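Long-range contact in adhesin A (Fusobacterium nucleatum, PDB 3ETZ), which probably mediates attachment of the bacterium to other cells as a helical-hairpin adhesin that can oligomerise: residues 39-50 and 87-98. The protein carries 1 engineered substitution. Residues are numbered along the deposited sequence; the frame is centred on the assembly and turned at random.
Sequences ARQALAQNEQVY and LEAEMEQQKAVI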
loop_
_atom_site.group_PDB
_atom_site.type_symbol
_atom_site.label_atom_id
_atom_site.label_comp_id
_atom_site.label_asym_id
_atom_site.label_seq_id
_atom_site.Cartn_x
_atom_site.Cartn_y
_atom_site.Cartn_z
ATOM N N ALA A 39 3.455 -3.623 2.074
ATOM C CA ALA A 39 3.189 -2.611 1.070
ATOM C C ALA A 39 4.521 -2.074 0.495
ATOM O O ALA A 39 4.621 -1.775 -0.696
ATOM C CB ALA A 39 2.380 -1.449 1.696
ATOM N N ARG A 40 5.530 -1.918 1.348
ATOM C CA ARG A 40 6.827 -1.439 0.866
ATOM C C ARG A 40 7.399 -2.355 -0.199
ATOM O O ARG A 40 7.868 -1.873 -1.229
ATOM C CB ARG A 40 7.850 -1.333 2.003
ATOM C CG ARG A 40 7.679 -0.131 2.888
ATOM C CD ARG A 40 8.761 -0.169 3.979
ATOM N NE ARG A 40 8.524 0.805 5.036
ATOM C CZ ARG A 40 8.745 2.109 4.912
ATOM N NH1 ARG A 40 9.205 2.606 3.770
ATOM N NH2 ARG A 40 8.529 2.923 5.934
ATOM N N GLN A 41 7.366 -3.661 0.064
ATOM C CA GLN A 41 7.884 -4.676 -0.849
ATOM C C GLN A 41 7.095 -4.671 -2.178
ATOM O O GLN A 41 7.683 -4.664 -3.266
ATOM C CB GLN A 41 7.782 -6.036 -0.159
ATOM C CG GLN A 41 8.677 -7.134 -0.693
ATOM C CD GLN A 41 8.677 -8.360 0.223
ATOM O OE1 GLN A 41 8.862 -8.242 1.438
ATOM N NE2 GLN A 41 8.477 -9.536 -0.360
ATOM N N ALA A 42 5.763 -4.680 -2.077
ATOM C CA ALA A 42 4.895 -4.676 -3.242
ATOM C C ALA A 42 5.063 -3.364 -4.022
ATOM O O ALA A 42 5.070 -3.355 -5.236
ATOM C CB ALA A 42 3.434 -4.849 -2.806
ATOM N N LEU A 43 5.173 -2.250 -3.312
ATOM C CA LEU A 43 5.351 -0.971 -3.986
ATOM C C LEU A 43 6.648 -0.964 -4.817
ATOM O O LEU A 43 6.651 -0.535 -5.971
ATOM C CB LEU A 43 5.394 0.167 -2.969
ATOM C CG LEU A 43 5.739 1.542 -3.558
ATOM C CD1 LEU A 43 4.690 1.906 -4.634
ATOM C CD2 LEU A 43 5.774 2.590 -2.452
ATOM N N ALA A 44 7.741 -1.444 -4.233
ATOM C CA ALA A 44 9.040 -1.477 -4.945
ATOM C C ALA A 44 8.954 -2.342 -6.207
ATOM O O ALA A 44 9.478 -1.982 -7.270
ATOM C CB ALA A 44 10.167 -1.996 -3.996
ATOM N N GLN A 45 8.267 -3.473 -6.108
ATOM C CA GLN A 45 8.143 -4.336 -7.257
ATOM C C GLN A 45 7.261 -3.653 -8.293
ATOM O O GLN A 45 7.530 -3.717 -9.495
ATOM C CB GLN A 45 7.586 -5.704 -6.842
ATOM C CG GLN A 45 7.257 -6.581 -8.035
ATOM C CD GLN A 45 7.249 -8.072 -7.717
ATOM O OE1 GLN A 45 6.608 -8.521 -6.755
ATOM N NE2 GLN A 45 7.961 -8.851 -8.536
ATOM N N ASN A 46 6.214 -2.974 -7.829
ATOM C CA ASN A 46 5.315 -2.265 -8.734
ATOM C C ASN A 46 6.005 -1.113 -9.482
ATOM O O ASN A 46 5.750 -0.907 -10.667
ATOM C CB ASN A 46 4.108 -1.698 -7.972
ATOM C CG ASN A 46 2.993 -2.737 -7.781
ATOM O OD1 ASN A 46 2.101 -2.582 -6.931
ATOM N ND2 ASN A 46 3.030 -3.777 -8.576
ATOM N N GLU A 47 6.839 -0.354 -8.791
ATOM C CA GLU A 47 7.548 0.763 -9.445
ATOM C C GLU A 47 8.377 0.266 -10.643
ATOM O O GLU A 47 8.429 0.925 -11.690
ATOM C CB GLU A 47 8.445 1.477 -8.413
ATOM C CG GLU A 47 7.586 2.122 -7.333
ATOM C CD GLU A 47 8.345 2.963 -6.325
ATOM O OE1 GLU A 47 9.415 2.539 -5.846
ATOM O OE2 GLU A 47 7.844 4.054 -5.989
ATOM N N GLN A 48 9.020 -0.886 -10.474
ATOM C CA GLN A 48 9.838 -1.493 -11.513
ATOM C C GLN A 48 8.945 -1.829 -12.698
ATOM O O GLN A 48 9.238 -1.482 -13.838
ATOM C CB GLN A 48 10.500 -2.768 -10.973
ATOM C CG GLN A 48 11.497 -3.390 -11.917
ATOM C CD GLN A 48 12.546 -2.391 -12.329
ATOM O OE1 GLN A 48 13.179 -1.759 -11.472
ATOM N NE2 GLN A 48 12.736 -2.225 -13.643
ATOM N N VAL A 49 7.839 -2.511 -12.429
ATOM C CA VAL A 49 6.906 -2.868 -13.486
ATOM C C VAL A 49 6.337 -1.641 -14.190
ATOM O O VAL A 49 6.205 -1.613 -15.419
ATOM C CB VAL A 49 5.719 -3.705 -12.912
ATOM C CG1 VAL A 49 4.622 -3.849 -13.964
ATOM C CG2 VAL A 49 6.211 -5.068 -12.467
ATOM N N TYR A 50 5.968 -0.634 -13.410
ATOM C CA TYR A 50 5.384 0.579 -13.979
ATOM C C TYR A 50 6.373 1.270 -14.922
ATOM O O TYR A 50 5.994 1.719 -16.004
ATOM C CB TYR A 50 4.993 1.545 -12.863
ATOM C CG TYR A 50 4.362 2.845 -13.334
ATOM C CD1 TYR A 50 5.131 3.999 -13.534
ATOM C CD2 TYR A 50 2.988 2.925 -13.559
ATOM C CE1 TYR A 50 4.538 5.200 -13.941
ATOM C CE2 TYR A 50 2.370 4.124 -13.967
ATOM C CZ TYR A 50 3.157 5.257 -14.149
ATOM O OH TYR A 50 2.580 6.448 -14.478
ATOM N N LEU A 87 -2.448 0.646 -12.287
ATOM C CA LEU A 87 -1.252 0.352 -11.509
ATOM C C LEU A 87 -0.845 1.570 -10.659
ATOM O O LEU A 87 -0.341 1.457 -9.539
ATOM C CB LEU A 87 -0.119 -0.082 -12.459
ATOM C CG LEU A 87 1.210 -0.425 -11.805
ATOM C CD1 LEU A 87 1.024 -1.548 -10.752
ATOM C CD2 LEU A 87 2.179 -0.869 -12.918
ATOM N N GLU A 88 -1.108 2.745 -11.187
ATOM C CA GLU A 88 -0.787 3.988 -10.494
ATOM C C GLU A 88 -1.683 4.135 -9.244
ATOM O O GLU A 88 -1.246 4.603 -8.191
ATOM C CB GLU A 88 -1.005 5.151 -11.464
ATOM C CG GLU A 88 -0.645 6.503 -10.946
ATOM C CD GLU A 88 -0.444 7.506 -12.081
ATOM O OE1 GLU A 88 -1.171 7.369 -13.112
ATOM O OE2 GLU A 88 0.418 8.427 -11.932
ATOM N N ALA A 89 -2.947 3.745 -9.369
ATOM C CA ALA A 89 -3.847 3.812 -8.228
ATOM C C ALA A 89 -3.414 2.781 -7.185
ATOM O O ALA A 89 -3.447 3.070 -5.985
ATOM C CB ALA A 89 -5.322 3.585 -8.676
ATOM N N GLU A 90 -3.000 1.590 -7.617
ATOM C CA GLU A 90 -2.535 0.581 -6.648
ATOM C C GLU A 90 -1.320 1.149 -5.872
ATOM O O GLU A 90 -1.257 1.081 -4.635
ATOM C CB GLU A 90 -2.111 -0.709 -7.381
ATOM C CG GLU A 90 -1.519 -1.817 -6.490
ATOM C CD GLU A 90 -1.272 -3.116 -7.248
ATOM O OE1 GLU A 90 -2.042 -3.409 -8.176
ATOM O OE2 GLU A 90 -0.326 -3.852 -6.919
ATOM N N MET A 91 -0.348 1.719 -6.595
ATOM C CA MET A 91 0.841 2.270 -5.925
ATOM C C MET A 91 0.522 3.432 -4.992
ATOM O O MET A 91 1.135 3.583 -3.941
ATOM C CB MET A 91 1.890 2.690 -6.974
ATOM C CG MET A 91 2.459 1.491 -7.738
ATOM S SD MET A 91 3.685 2.018 -8.975
ATOM C CE MET A 91 4.713 2.769 -8.100
ATOM N N GLU A 92 -0.447 4.262 -5.384
ATOM C CA GLU A 92 -0.872 5.383 -4.536
ATOM C C GLU A 92 -1.441 4.842 -3.201
ATOM O O GLU A 92 -1.177 5.383 -2.123
ATOM C CB GLU A 92 -1.949 6.193 -5.275
ATOM C CG GLU A 92 -2.424 7.451 -4.582
ATOM C CD GLU A 92 -3.275 8.338 -5.496
ATOM O OE1 GLU A 92 -2.884 8.570 -6.666
ATOM O OE2 GLU A 92 -4.334 8.819 -5.037
ATOM N N GLN A 93 -2.241 3.780 -3.273
ATOM C CA GLN A 93 -2.814 3.204 -2.064
ATOM C C GLN A 93 -1.716 2.570 -1.205
ATOM O O GLN A 93 -1.773 2.625 0.023
ATOM C CB GLN A 93 -3.883 2.155 -2.430
ATOM C CG GLN A 93 -5.180 2.768 -2.965
ATOM C CD GLN A 93 -5.752 3.848 -2.047
ATOM O OE1 GLN A 93 -5.923 3.634 -0.850
ATOM N NE2 GLN A 93 -6.033 5.015 -2.610
ATOM N N GLN A 94 -0.717 1.960 -1.846
ATOM C CA GLN A 94 0.397 1.375 -1.125
ATOM C C GLN A 94 1.200 2.459 -0.406
ATOM O O GLN A 94 1.606 2.276 0.751
ATOM C CB GLN A 94 1.288 0.551 -2.078
ATOM C CG GLN A 94 0.628 -0.792 -2.435
ATOM C CD GLN A 94 1.206 -1.469 -3.669
ATOM O OE1 GLN A 94 1.946 -0.868 -4.470
ATOM N NE2 GLN A 94 0.829 -2.718 -3.851
ATOM N N LYS A 95 1.429 3.589 -1.072
ATOM C CA LYS A 95 2.157 4.682 -0.416
ATOM C C LYS A 95 1.324 5.243 0.731
ATOM O O LYS A 95 1.879 5.641 1.748
ATOM C CB LYS A 95 2.487 5.822 -1.386
ATOM C CG LYS A 95 3.575 5.462 -2.395
ATOM C CD LYS A 95 3.863 6.611 -3.355
ATOM C CE LYS A 95 5.036 6.283 -4.291
ATOM N NZ LYS A 95 5.110 7.284 -5.406
ATOM N N ALA A 96 0.002 5.263 0.576
ATOM C CA ALA A 96 -0.890 5.771 1.636
ATOM C C ALA A 96 -0.802 4.894 2.895
ATOM O O ALA A 96 -0.885 5.408 4.016
ATOM C CB ALA A 96 -2.363 5.844 1.140
ATOM N N VAL A 97 -0.640 3.581 2.713
ATOM C CA VAL A 97 -0.505 2.656 3.839
ATOM C C VAL A 97 0.812 2.916 4.554
ATOM O O VAL A 97 0.861 2.994 5.780
ATOM C CB VAL A 97 -0.518 1.171 3.379
ATOM C CG1 VAL A 97 -0.026 0.254 4.508
ATOM C CG2 VAL A 97 -1.939 0.773 2.978
ATOM N N ILE A 98 1.879 3.068 3.782
ATOM C CA ILE A 98 3.199 3.315 4.340
ATOM C C ILE A 98 3.218 4.673 5.058
ATOM O O ILE A 98 3.728 4.801 6.177
ATOM C CB ILE A 98 4.270 3.293 3.220
ATOM C CG1 ILE A 98 4.305 1.897 2.582
ATOM C CG2 ILE A 98 5.624 3.719 3.772
ATOM C CD1 ILE A 98 5.034 1.844 1.235
HETATM O O HOH W 1 6.028 5.603 -7.170
#
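Leu43 and Met91 meet at about a right angle midway along this contact, with Leu43 CD1 3.7 Å from Met91 CB. The two long helices of the hairpin run antiparallel here, their local axes 9.2 Å apart, and interlock by knobs into holes. Leu43 and Asn46 each enter a hole on helix 87-98; Met91 and Gln94 enter holes on helix 39-50. Leu43 forks: with CG anti to the backbone N (chi1 173°), its CD1 lies against Met91 while CD2 rests on Lys95 CG, 3.6 Å away, and on the end of Ile98. The Met91 sulfur lies obliquely to the Tyr50 ring, 5.2 Å from its centroid, a Met-aromatic contact, while Leu87 CD2 meets the edge of that ring in its plane. Toward the open ends of the hairpin, small Ala39 lets the backbones close to 5.3 Å between its CA and that of Gln94. There Ile98 CG2 sits over one face of the Arg40 guanidinium, toward its rim, and the guanidinium also forms a salt bridge with Glu102. On one flank a water donates to Glu47 OE2 (2.7 Å) and accepts from Lys95 NZ (2.6 Å), linking two charges that stand too far apart for a salt bridge. The pairing thus depends largely on apolar contact and interlocking side chains along a partly exposed seam, with the charged ends of Glu47 and Lys95 meeting through water at its flank.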